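Local structure of 3-carboxy-cis,cis-muconate cycloisomerase (Acinetobacter calcoaceticus, 1Q5N) at residues E19-R24 and S330-F335; V27-E32 and C118-R123; E239-L244 and A304-I309; T109-L114 and G322-E327. The protein is a largely helical enzyme of the fumarase/aspartase (lyase) superfamily, assembled from four copies of the chain around a core of long helices. All blocks are in the same frame, centred on the assembly; numbering follows the deposited sequence.

Interaction 1: residues E19-R24 and S330-F335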
loop_
_atom_site.group_PDB
_atom_site.type_symbol
_atom_site.label_atom_id
_atom_site.label_comp_id
_atom_site.label_asym_id
_atom_site.label_seq_id
_atom_site.Cartn_x
_atom_site.Cartn_y
_atom_site.Cartn_z
ATOM N N GLU A 19 24.813 6.318 -5.431
ATOM C CA GLU A 19 25.546 7.144 -6.377
ATOM C C GLU A 19 24.942 6.978 -7.769
ATOM O O GLU A 19 24.807 7.958 -8.492
ATOM C CB GLU A 19 27.020 6.739 -6.405
ATOM C CG GLU A 19 27.981 7.934 -6.418
ATOM C CD GLU A 19 29.453 7.485 -6.298
ATOM O OE1 GLU A 19 29.863 6.965 -5.194
ATOM O OE2 GLU A 19 30.184 7.656 -7.333
ATOM N N ILE A 20 24.582 5.747 -8.146
ATOM C CA ILE A 20 24.001 5.541 -9.457
ATOM C C ILE A 20 22.719 6.367 -9.652
ATOM O O ILE A 20 22.436 6.808 -10.774
ATOM C CB ILE A 20 23.720 4.029 -9.717
ATOM C CG1 ILE A 20 25.049 3.317 -9.995
ATOM C CG2 ILE A 20 22.787 3.820 -10.920
ATOM C CD1 ILE A 20 24.924 1.808 -9.959
ATOM N N PHE A 21 21.977 6.603 -8.564
ATOM C CA PHE A 21 20.719 7.370 -8.599
ATOM C C PHE A 21 20.815 8.803 -8.137
ATOM O O PHE A 21 19.797 9.478 -7.954
ATOM C CB PHE A 21 19.621 6.628 -7.810
ATOM C CG PHE A 21 19.120 5.368 -8.518
ATOM C CD1 PHE A 21 18.252 5.460 -9.612
ATOM C CD2 PHE A 21 19.573 4.097 -8.134
ATOM C CE1 PHE A 21 17.839 4.288 -10.336
ATOM C CE2 PHE A 21 19.171 2.917 -8.849
ATOM C CZ PHE A 21 18.311 3.018 -9.943
ATOM N N SER A 22 22.028 9.306 -7.971
ATOM C CA SER A 22 22.211 10.704 -7.566
ATOM C C SER A 22 21.927 11.651 -8.779
ATOM O O SER A 22 21.931 11.216 -9.940
ATOM C CB SER A 22 23.643 10.892 -7.082
ATOM O OG SER A 22 24.555 10.811 -8.183
ATOM N N ASP A 23 21.673 12.929 -8.513
ATOM C CA ASP A 23 21.401 13.869 -9.586
ATOM C C ASP A 23 22.516 13.888 -10.636
ATOM O O ASP A 23 22.276 13.891 -11.858
ATOM C CB ASP A 23 21.218 15.280 -9.026
ATOM C CG ASP A 23 19.928 15.432 -8.225
ATOM O OD1 ASP A 23 18.985 14.639 -8.416
ATOM O OD2 ASP A 23 19.847 16.353 -7.394
ATOM N N ARG A 24 23.740 13.858 -10.131
ATOM C CA ARG A 24 24.915 13.903 -10.953
ATOM C C ARG A 24 25.014 12.654 -11.842
ATOM O O ARG A 24 25.251 12.773 -13.047
ATOM C CB ARG A 24 26.114 14.076 -10.033
ATOM C CG ARG A 24 27.372 14.461 -10.740
ATOM C CD ARG A 24 28.214 15.478 -9.931
ATOM N NE ARG A 24 29.424 15.787 -10.691
ATOM C CZ ARG A 24 30.262 14.841 -11.139
ATOM N NH1 ARG A 24 30.011 13.543 -10.884
ATOM N NH2 ARG A 24 31.329 15.184 -11.872
ATOM N N SER A 330 9.729 6.486 -6.834
ATOM C CA SER A 330 9.683 5.190 -6.207
ATOM C C SER A 330 10.758 4.179 -6.596
ATOM O O SER A 330 11.345 3.563 -5.713
ATOM C CB SER A 330 8.287 4.590 -6.429
ATOM O OG SER A 330 8.127 4.273 -7.812
ATOM N N LEU A 331 10.999 4.002 -7.905
ATOM C CA LEU A 331 11.984 3.032 -8.377
ATOM C C LEU A 331 13.352 3.194 -7.724
ATOM O O LEU A 331 13.891 2.231 -7.180
ATOM C CB LEU A 331 12.115 3.037 -9.914
ATOM C CG LEU A 331 13.033 1.931 -10.517
ATOM C CD1 LEU A 331 12.465 0.533 -10.247
ATOM C CD2 LEU A 331 13.191 2.095 -12.033
ATOM N N PRO A 332 13.915 4.409 -7.732
ATOM C CA PRO A 332 15.239 4.520 -7.091
ATOM C C PRO A 332 15.204 4.113 -5.588
ATOM O O PRO A 332 16.139 3.469 -5.093
ATOM C CB PRO A 332 15.614 6.024 -7.270
ATOM C CG PRO A 332 14.747 6.472 -8.447
ATOM C CD PRO A 332 13.442 5.721 -8.232
ATOM N N GLU A 333 14.155 4.510 -4.865
ATOM C CA GLU A 333 14.077 4.192 -3.435
ATOM C C GLU A 333 14.070 2.668 -3.245
ATOM O O GLU A 333 14.751 2.171 -2.349
ATOM C CB GLU A 333 12.839 4.851 -2.835
ATOM C CG GLU A 333 12.632 4.784 -1.324
ATOM C CD GLU A 333 13.578 5.669 -0.535
ATOM O OE1 GLU A 333 14.160 6.581 -1.171
ATOM O OE2 GLU A 333 13.744 5.483 0.712
ATOM N N ILE A 334 13.351 1.916 -4.098
ATOM C CA ILE A 334 13.287 0.451 -3.975
ATOM C C ILE A 334 14.689 -0.156 -4.156
ATOM O O ILE A 334 15.115 -0.974 -3.348
ATOM C CB ILE A 334 12.287 -0.138 -5.003
ATOM C CG1 ILE A 334 10.930 0.477 -4.718
ATOM C CG2 ILE A 334 12.270 -1.695 -4.955
ATOM C CD1 ILE A 334 9.792 -0.062 -5.486
ATOM N N PHE A 335 15.412 0.246 -5.205
ATOM C CA PHE A 335 16.786 -0.222 -5.401
ATOM C C PHE A 335 17.703 0.108 -4.202
ATOM O O PHE A 335 18.475 -0.722 -3.714
ATOM C CB PHE A 335 17.403 0.450 -6.628
ATOM C CG PHE A 335 17.355 -0.392 -7.865
ATOM C CD1 PHE A 335 18.207 -1.498 -7.993
ATOM C CD2 PHE A 335 16.501 -0.030 -8.936
ATOM C CE1 PHE A 335 18.239 -2.254 -9.166
ATOM C CE2 PHE A 335 16.503 -0.758 -10.117
ATOM C CZ PHE A 335 17.382 -1.876 -10.253
#
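F21 lies across the side chains of P332 and F335, and its side chain alone makes the contact from the 19-24 side. P332 takes one face. Its CA sits over the centre of the ring, 4.1 Å from the F21 centroid and 12° off the ring normal, a CH-pi contact. P332 CB also meets F21 CD1 at 3.6 Å. The far end of the ring reaches F335, with F21 CZ 3.7 Å from F335 CD2. The two phenyl rings are inclined by 32° and meet obliquely. The F21 CG lies anti to the carbonyl carbon (chi1 -72°), which sends the ring from the turn toward the helix. I20 CG2 covers the opposite face near the rim. The solvent side is looser. E19 and R24 are exposed and do not touch 330-335. Here the chain turns between two helices, and S22 OG gives a hydrogen bond to E19 O at 2.9 Å. S22 is also the N-cap of the next helix, its OG bonded to A25 N. F21 thus joins the turn between helices 15-20 and 23-43 to the kinked part of helix 323-351. Q121 of helix 110-146 touches F21, while I240 and L244 of helix 235-261 pack on F335.

Interaction 2: residues V27-E32 and C118-R123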
loop_
_atom_site.group_PDB
_atom_site.type_symbol
_atom_site.label_atom_id
_atom_site.label_comp_id
_atom_site.label_asym_id
_atom_site.label_seq_id
_atom_site.Cartn_x
_atom_site.Cartn_y
_atom_site.Cartn_z
ATOM N N VAL A 27 22.189 12.798 -14.669
ATOM C CA VAL A 27 22.557 13.684 -15.786
ATOM C C VAL A 27 23.695 13.056 -16.623
ATOM O O VAL A 27 23.736 13.215 -17.839
ATOM C CB VAL A 27 22.964 15.089 -15.294
ATOM C CG1 VAL A 27 23.438 15.923 -16.504
ATOM C CG2 VAL A 27 21.756 15.782 -14.592
ATOM N N SER A 28 24.588 12.309 -15.978
ATOM C CA SER A 28 25.660 11.630 -16.682
ATOM C C SER A 28 25.095 10.638 -17.664
ATOM O O SER A 28 25.525 10.563 -18.813
ATOM C CB SER A 28 26.523 10.841 -15.713
ATOM O OG SER A 28 27.804 11.389 -15.721
ATOM N N TYR A 29 24.125 9.857 -17.198
ATOM C CA TYR A 29 23.507 8.837 -18.041
ATOM C C TYR A 29 22.703 9.491 -19.164
ATOM O O TYR A 29 22.609 8.940 -20.267
ATOM C CB TYR A 29 22.596 7.914 -17.210
ATOM C CG TYR A 29 23.332 6.956 -16.305
ATOM C CD1 TYR A 29 24.025 5.867 -16.841
ATOM C CD2 TYR A 29 23.255 7.069 -14.907
ATOM C CE1 TYR A 29 24.612 4.904 -16.029
ATOM C CE2 TYR A 29 23.860 6.092 -14.064
ATOM C CZ TYR A 29 24.534 5.013 -14.647
ATOM O OH TYR A 29 25.147 4.037 -13.882
ATOM N N MET A 30 22.133 10.662 -18.897
ATOM C CA MET A 30 21.370 11.347 -19.953
ATOM C C MET A 30 22.338 11.798 -21.053
ATOM O O MET A 30 22.016 11.706 -22.267
ATOM C CB MET A 30 20.600 12.554 -19.395
ATOM C CG MET A 30 19.398 12.113 -18.520
ATOM S SD MET A 30 18.623 13.506 -17.651
ATOM C CE MET A 30 17.641 14.052 -18.955
ATOM N N VAL A 31 23.506 12.277 -20.625
ATOM C CA VAL A 31 24.530 12.696 -21.567
ATOM C C VAL A 31 24.897 11.457 -22.400
ATOM O O VAL A 31 24.926 11.503 -23.638
ATOM C CB VAL A 31 25.779 13.224 -20.836
ATOM C CG1 VAL A 31 26.988 13.312 -21.823
ATOM C CG2 VAL A 31 25.472 14.607 -20.211
ATOM N N GLU A 32 25.117 10.340 -21.727
ATOM C CA GLU A 32 25.477 9.131 -22.427
ATOM C C GLU A 32 24.430 8.749 -23.485
ATOM O O GLU A 32 24.774 8.315 -24.605
ATOM C CB GLU A 32 25.640 8.016 -21.413
ATOM C CG GLU A 32 26.167 6.694 -21.963
ATOM C CD GLU A 32 26.450 5.685 -20.821
ATOM O OE1 GLU A 32 26.752 6.127 -19.671
ATOM O OE2 GLU A 32 26.384 4.454 -21.073
ATOM N N CYS A 118 17.083 5.854 -17.217
ATOM C CA CYS A 118 16.572 5.003 -16.152
ATOM C C CYS A 118 17.039 3.541 -16.355
ATOM O O CYS A 118 17.527 2.913 -15.408
ATOM C CB CYS A 118 15.040 5.052 -16.104
ATOM S SG CYS A 118 14.313 3.983 -14.819
ATOM N N ILE A 119 16.877 2.997 -17.568
ATOM C CA ILE A 119 17.335 1.635 -17.838
ATOM C C ILE A 119 18.877 1.480 -17.694
ATOM O O ILE A 119 19.375 0.416 -17.257
ATOM C CB ILE A 119 16.899 1.183 -19.225
ATOM C CG1 ILE A 119 15.363 1.030 -19.232
ATOM C CG2 ILE A 119 17.601 -0.116 -19.601
ATOM C CD1 ILE A 119 14.830 0.075 -18.170
ATOM N N LEU A 120 19.625 2.531 -18.037
ATOM C CA LEU A 120 21.073 2.449 -17.869
ATOM C C LEU A 120 21.370 2.376 -16.371
ATOM O O LEU A 120 22.233 1.597 -15.950
ATOM C CB LEU A 120 21.800 3.648 -18.500
ATOM C CG LEU A 120 21.759 3.690 -20.050
ATOM C CD1 LEU A 120 22.453 4.935 -20.563
ATOM C CD2 LEU A 120 22.416 2.440 -20.615
ATOM N N GLN A 121 20.659 3.178 -15.567
ATOM C CA GLN A 121 20.848 3.133 -14.133
ATOM C C GLN A 121 20.476 1.730 -13.601
ATOM O O GLN A 121 21.215 1.152 -12.813
ATOM C CB GLN A 121 19.987 4.193 -13.441
ATOM C CG GLN A 121 20.486 5.632 -13.576
ATOM C CD GLN A 121 19.488 6.621 -12.973
ATOM O OE1 GLN A 121 18.311 6.585 -13.320
ATOM N NE2 GLN A 121 19.948 7.500 -12.067
ATOM N N CYS A 122 19.339 1.195 -14.032
ATOM C CA CYS A 122 18.897 -0.110 -13.592
ATOM C C CYS A 122 19.919 -1.183 -13.970
ATOM O O CYS A 122 20.118 -2.160 -13.226
ATOM C CB CYS A 122 17.537 -0.466 -14.228
ATOM S SG CYS A 122 16.116 0.486 -13.577
ATOM N N ARG A 123 20.542 -1.035 -15.144
ATOM C CA ARG A 123 21.508 -2.035 -15.529
ATOM C C ARG A 123 22.658 -2.054 -14.540
ATOM O O ARG A 123 23.083 -3.116 -14.088
ATOM C CB ARG A 123 22.051 -1.793 -16.941
ATOM C CG ARG A 123 23.033 -2.902 -17.362
ATOM C CD ARG A 123 23.437 -2.793 -18.841
ATOM N NE ARG A 123 24.023 -1.496 -19.202
ATOM C CZ ARG A 123 24.263 -1.109 -20.465
ATOM N NH1 ARG A 123 23.968 -1.919 -21.497
ATOM N NH2 ARG A 123 24.806 0.084 -20.691
#
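Y29 and L120 both place CG anti to the carbonyl carbon (chi1 -72° for Y29), and Q121 does the same. These torsions bring the Y29 ring down on the backbone between L120 and Q121. One ring face lies over Q121 CA and the carbonyl carbon of L120. L120 CB and Q121 CG press on this same face, toward opposite edges. Y29 CD1 meets L120 CB at 3.6 Å. Y29 CD2 is 3.4 Å from Q121 CG, which lies equally close to CE2. The Q121 amide is turned 60° from the ring plane, and its NE2 is bonded to I20 O. The phenol end is also fixed, because Y29 OH hydrogen-bonds D124 OD2. The extended chain of E32 ends against L120, with E32 OE2 4.0 Å from L120 CD1. The opposite charge of R123 lies nearby but is not in contact, with E32 OE2 4.7 Å from R123 NH2. M30, one residue on from Y29, packs on I113, L114 and A117, earlier in the second helix. The axes of 27-32 and 118-123 approach to 9.5 Å at an angle of 115°. The contact is a steep helix-helix crossing, in which helix 23-43 of the N-terminal part of this lyase fold lies across the long helix 110-146.

Interaction 3: residues E239-L244 and A304-I309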
loop_
_atom_site.group_PDB
_atom_site.type_symbol
_atom_site.label_atom_id
_atom_site.label_comp_id
_atom_site.label_asym_id
_atom_site.label_seq_id
_atom_site.Cartn_x
_atom_site.Cartn_y
_atom_site.Cartn_z
ATOM N N GLU A 239 8.306 -4.854 -13.286
ATOM C CA GLU A 239 8.899 -6.171 -13.175
ATOM C C GLU A 239 10.216 -6.129 -12.421
ATOM O O GLU A 239 10.470 -6.987 -11.551
ATOM C CB GLU A 239 9.050 -6.803 -14.556
ATOM C CG GLU A 239 9.655 -8.207 -14.532
ATOM C CD GLU A 239 9.521 -8.957 -15.849
ATOM O OE1 GLU A 239 9.554 -8.352 -16.934
ATOM O OE2 GLU A 239 9.389 -10.171 -15.799
ATOM N N ILE A 240 11.036 -5.119 -12.726
ATOM C CA ILE A 240 12.309 -4.966 -12.027
ATOM C C ILE A 240 12.021 -4.704 -10.520
ATOM O O ILE A 240 12.642 -5.330 -9.653
ATOM C CB ILE A 240 13.122 -3.797 -12.621
ATOM C CG1 ILE A 240 13.637 -4.176 -14.015
ATOM C CG2 ILE A 240 14.370 -3.475 -11.745
ATOM C CD1 ILE A 240 14.176 -2.929 -14.779
ATOM N N ALA A 241 11.082 -3.800 -10.216
ATOM C CA ALA A 241 10.733 -3.501 -8.807
ATOM C C ALA A 241 10.210 -4.764 -8.108
ATOM O O ALA A 241 10.565 -5.018 -6.971
ATOM C CB ALA A 241 9.646 -2.348 -8.690
ATOM N N SER A 242 9.388 -5.552 -8.797
ATOM C CA SER A 242 8.821 -6.748 -8.172
ATOM C C SER A 242 9.877 -7.767 -7.696
ATOM O O SER A 242 9.708 -8.423 -6.675
ATOM C CB SER A 242 7.804 -7.450 -9.115
ATOM O OG SER A 242 8.459 -8.064 -10.204
ATOM N N VAL A 243 10.968 -7.886 -8.435
ATOM C CA VAL A 243 12.030 -8.815 -8.076
ATOM C C VAL A 243 12.838 -8.248 -6.878
ATOM O O VAL A 243 13.198 -8.981 -5.961
ATOM C CB VAL A 243 12.889 -9.074 -9.341
ATOM C CG1 VAL A 243 14.200 -9.812 -8.986
ATOM C CG2 VAL A 243 12.070 -9.939 -10.308
ATOM N N LEU A 244 13.082 -6.935 -6.872
ATOM C CA LEU A 244 13.787 -6.301 -5.773
ATOM C C LEU A 244 12.898 -6.468 -4.532
ATOM O O LEU A 244 13.398 -6.721 -3.451
ATOM C CB LEU A 244 14.040 -4.815 -6.066
ATOM C CG LEU A 244 14.958 -4.643 -7.299
ATOM C CD1 LEU A 244 15.018 -3.126 -7.626
ATOM C CD2 LEU A 244 16.381 -5.283 -7.072
ATOM N N ALA A 304 5.240 -0.955 0.704
ATOM C CA ALA A 304 4.467 0.279 0.466
ATOM C C ALA A 304 4.864 0.867 -0.889
ATOM O O ALA A 304 4.008 1.261 -1.636
ATOM C CB ALA A 304 4.714 1.324 1.582
ATOM N N LEU A 305 6.164 0.926 -1.204
ATOM C CA LEU A 305 6.594 1.456 -2.497
ATOM C C LEU A 305 6.057 0.583 -3.675
ATOM O O LEU A 305 5.827 1.120 -4.799
ATOM C CB LEU A 305 8.116 1.550 -2.561
ATOM C CG LEU A 305 8.671 2.577 -1.566
ATOM C CD1 LEU A 305 10.169 2.372 -1.459
ATOM C CD2 LEU A 305 8.361 4.019 -2.016
ATOM N N MET A 306 5.842 -0.719 -3.418
ATOM C CA MET A 306 5.321 -1.613 -4.443
ATOM C C MET A 306 3.906 -1.154 -4.831
ATOM O O MET A 306 3.549 -1.205 -6.022
ATOM C CB MET A 306 5.217 -3.071 -3.952
ATOM C CG MET A 306 6.500 -3.898 -3.963
ATOM S SD MET A 306 7.281 -3.963 -5.604
ATOM C CE MET A 306 8.619 -3.174 -5.161
ATOM N N SER A 307 3.107 -0.745 -3.834
ATOM C CA SER A 307 1.752 -0.284 -4.112
ATOM C C SER A 307 1.851 0.871 -5.130
ATOM O O SER A 307 1.157 0.906 -6.141
ATOM C CB SER A 307 1.076 0.179 -2.819
ATOM O OG SER A 307 0.200 1.269 -3.046
ATOM N N SER A 308 2.773 1.783 -4.879
ATOM C CA SER A 308 2.975 2.904 -5.755
ATOM C C SER A 308 3.405 2.585 -7.229
ATOM O O SER A 308 2.835 3.136 -8.201
ATOM C CB SER A 308 4.009 3.831 -5.127
ATOM O OG SER A 308 4.227 4.918 -5.976
ATOM N N ILE A 309 4.390 1.698 -7.373
ATOM C CA ILE A 309 4.934 1.345 -8.647
ATOM C C ILE A 309 3.829 0.622 -9.447
ATOM O O ILE A 309 3.690 0.872 -10.655
ATOM C CB ILE A 309 6.286 0.565 -8.404
ATOM C CG1 ILE A 309 7.359 1.086 -9.352
ATOM C CG2 ILE A 309 6.132 -0.858 -8.568
ATOM C CD1 ILE A 309 6.893 1.096 -10.717
#
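A241 meets M306 and I309 where two long helices of the central bundle run nearly antiparallel. Such a bundle is the core of the fumarase/aspartase fold. The axes of 239-244 and 304-309 are 10.3 Å apart, with their directions at 166°. A241 CB touches two carbons of the other helix: it is 3.8 Å from M306 CE and 3.8 Å from I309 CG2. The M306 chain bends at chi2 (-56°) and again at chi3, which curls its end back toward helix 235-261. As a result M306 CE lies 3.2 Å from A241 O, and M306 SD passes 4.1 Å from S242 CA. All four residues are buried. In the next shell, I334 of helix 323-351 packs on both A241 and M306, and I237 and V238 of helix 235-261 touch I309. Other subunits also reach the contact. Y310 of the third subunit packs on M306, and its OH hydrogen-bonds S242 O. E239 is held by two salt bridges, one to R190 and one to R183 of the third subunit. The S242 side chain turns back along its own helix. S242 OG bonds E239 O at 2.6 Å, and it approaches from the same face of the carbonyl plane as V243 N, which bonds that oxygen too.

Interaction 4: residues T109-L114 and G322-E327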
loop_
_atom_site.group_PDB
_atom_site.type_symbol
_atom_site.label_atom_id
_atom_site.label_comp_id
_atom_site.label_asym_id
_atom_site.label_seq_id
_atom_site.Cartn_x
_atom_site.Cartn_y
_atom_site.Cartn_z
ATOM N N THR A 109 12.311 12.533 -27.919
ATOM C CA THR A 109 11.417 13.328 -27.090
ATOM C C THR A 109 11.988 13.137 -25.683
ATOM O O THR A 109 12.810 12.234 -25.475
ATOM C CB THR A 109 9.990 12.828 -27.136
ATOM O OG1 THR A 109 9.216 13.691 -26.320
ATOM C CG2 THR A 109 9.875 11.428 -26.552
ATOM N N SER A 110 11.564 13.971 -24.734
ATOM C CA SER A 110 12.050 13.897 -23.341
ATOM C C SER A 110 12.033 12.513 -22.712
ATOM O O SER A 110 13.018 12.088 -22.094
ATOM C CB SER A 110 11.228 14.798 -22.439
ATOM O OG SER A 110 11.340 16.121 -22.892
ATOM N N GLN A 111 10.907 11.820 -22.859
ATOM C CA GLN A 111 10.782 10.503 -22.266
ATOM C C GLN A 111 11.803 9.470 -22.850
ATOM O O GLN A 111 12.201 8.536 -22.147
ATOM C CB GLN A 111 9.312 9.999 -22.375
ATOM C CG GLN A 111 9.125 8.671 -21.631
ATOM C CD GLN A 111 7.679 8.243 -21.398
ATOM O OE1 GLN A 111 6.719 8.893 -21.888
ATOM N NE2 GLN A 111 7.510 7.108 -20.662
ATOM N N ASP A 112 12.220 9.617 -24.106
ATOM C CA ASP A 112 13.192 8.667 -24.641
ATOM C C ASP A 112 14.484 8.762 -23.812
ATOM O O ASP A 112 15.037 7.757 -23.393
ATOM C CB ASP A 112 13.549 8.972 -26.097
ATOM C CG ASP A 112 12.356 8.878 -27.029
ATOM O OD1 ASP A 112 11.511 7.964 -26.840
ATOM O OD2 ASP A 112 12.271 9.722 -27.962
ATOM N N ILE A 113 14.954 9.981 -23.575
ATOM C CA ILE A 113 16.186 10.172 -22.845
ATOM C C ILE A 113 16.023 9.783 -21.345
ATOM O O ILE A 113 16.907 9.189 -20.752
ATOM C CB ILE A 113 16.634 11.657 -22.952
ATOM C CG1 ILE A 113 16.818 12.051 -24.419
ATOM C CG2 ILE A 113 17.904 11.885 -22.146
ATOM C CD1 ILE A 113 17.723 11.141 -25.231
ATOM N N LEU A 114 14.894 10.138 -20.743
ATOM C CA LEU A 114 14.650 9.820 -19.336
ATOM C C LEU A 114 14.511 8.308 -19.121
ATOM O O LEU A 114 15.158 7.774 -18.225
ATOM C CB LEU A 114 13.408 10.579 -18.841
ATOM C CG LEU A 114 13.691 12.101 -18.812
ATOM C CD1 LEU A 114 12.430 12.849 -18.592
ATOM C CD2 LEU A 114 14.702 12.457 -17.725
ATOM N N GLY A 322 1.109 12.184 -14.087
ATOM C CA GLY A 322 1.121 11.706 -12.708
ATOM C C GLY A 322 1.788 10.347 -12.465
ATOM O O GLY A 322 2.773 10.269 -11.744
ATOM N N ALA A 323 1.273 9.291 -13.091
ATOM C CA ALA A 323 1.833 7.946 -12.919
ATOM C C ALA A 323 3.300 7.863 -13.300
ATOM O O ALA A 323 4.081 7.222 -12.618
ATOM C CB ALA A 323 1.058 6.915 -13.744
ATOM N N TRP A 324 3.674 8.476 -14.411
ATOM C CA TRP A 324 5.067 8.423 -14.862
ATOM C C TRP A 324 5.980 9.227 -13.931
ATOM O O TRP A 324 7.077 8.775 -13.568
ATOM C CB TRP A 324 5.138 8.924 -16.321
ATOM C CG TRP A 324 6.541 9.040 -16.880
ATOM C CD1 TRP A 324 7.555 8.116 -16.784
ATOM C CD2 TRP A 324 7.056 10.118 -17.665
ATOM N NE1 TRP A 324 8.655 8.557 -17.465
ATOM C CE2 TRP A 324 8.375 9.786 -18.012
ATOM C CE3 TRP A 324 6.527 11.335 -18.102
ATOM C CZ2 TRP A 324 9.176 10.625 -18.781
ATOM C CZ3 TRP A 324 7.324 12.178 -18.874
ATOM C CH2 TRP A 324 8.633 11.818 -19.204
ATOM N N HIS A 325 5.531 10.416 -13.542
ATOM C CA HIS A 325 6.295 11.249 -12.603
ATOM C C HIS A 325 6.579 10.473 -11.269
ATOM O O HIS A 325 7.680 10.557 -10.718
ATOM C CB HIS A 325 5.491 12.541 -12.286
ATOM C CG HIS A 325 5.547 13.571 -13.379
ATOM N ND1 HIS A 325 5.092 13.327 -14.660
ATOM C CD2 HIS A 325 6.131 14.792 -13.423
ATOM C CE1 HIS A 325 5.405 14.340 -15.450
ATOM N NE2 HIS A 325 6.037 15.241 -14.720
ATOM N N ALA A 326 5.596 9.716 -10.773
ATOM C CA ALA A 326 5.747 9.002 -9.495
ATOM C C ALA A 326 6.860 7.960 -9.550
ATOM O O ALA A 326 7.525 7.725 -8.560
ATOM C CB ALA A 326 4.433 8.346 -9.088
ATOM N N GLU A 327 7.057 7.343 -10.714
ATOM C CA GLU A 327 8.132 6.342 -10.886
ATOM C C GLU A 327 9.494 6.947 -10.579
ATOM O O GLU A 327 10.390 6.257 -10.061
ATOM C CB GLU A 327 8.237 5.812 -12.334
ATOM C CG GLU A 327 7.053 5.046 -12.927
ATOM C CD GLU A 327 7.254 4.819 -14.453
ATOM O OE1 GLU A 327 8.416 4.850 -14.943
ATOM O OE2 GLU A 327 6.263 4.614 -15.159
#
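Q111 and W324 face each other from the first turns of two helices, their CA atoms 9.6 Å apart, so long side chains must bridge the gap. Both place CG anti to the backbone N (chi1 -174° for Q111, 175° for W324), and the two chains slide past each other in opposite directions. The Q111 chain stays extended and lays its amide on one face of the indole. The planes are 22° apart, and the amide is stacked with Q111 CD 3.7 Å above the ring plane, offset toward the rim. The aliphatic part of Q111 lies along the six-membered ring, with Q111 CG 3.5 Å from W324 CZ2. L114 comes in at about a right angle, its CD1 3.9 Å from W324 CZ2. This is an amide-pi stack between the N-terminal ends of helices 110-146 and 323-351, two long helices of the lyase fold. The amide is fixed from outside. Q111 OE1 accepts from R319 NE, and Q111 NE2 gives to H231 O and D115 OD2. At the indole edge, in plane, stands E327 OE1, itself in a salt bridge with R234. T109 is an N-cap whose own side chain makes no capping bond, but D112 OD2 accepts T109 N at 2.8 Å from above the carboxylate plane. G322 is at the N-cap position of the other helix with a positive phi, a backbone shape that suits a residue without a side chain.

In the fold
Helix 323-351 carries segments of interactions 1 and 4, whose centres are 15 Å apart; P332 CD touches E327 O at 3.6 Å. Interactions 1 and 2 are closest, 11 Å between centres. I20 O and Q121 NE2 form a hydrogen bond of 2.9 Å between them, and L331 CD2 meets C118 SG at 3.5 Å. Interactions 2 and 4 share helix 110-146, and M30 CE packs on L114 CD2 at 3.6 Å. Interaction 3 joins interaction 1 through I334 CD1 and M306 CE, 3.3 Å apart. Interactions 3 and 4 do not touch, though both reach the second subunit. In sequence, interactions 2, 3 and 4 all nest inside the loop closed by interaction 1.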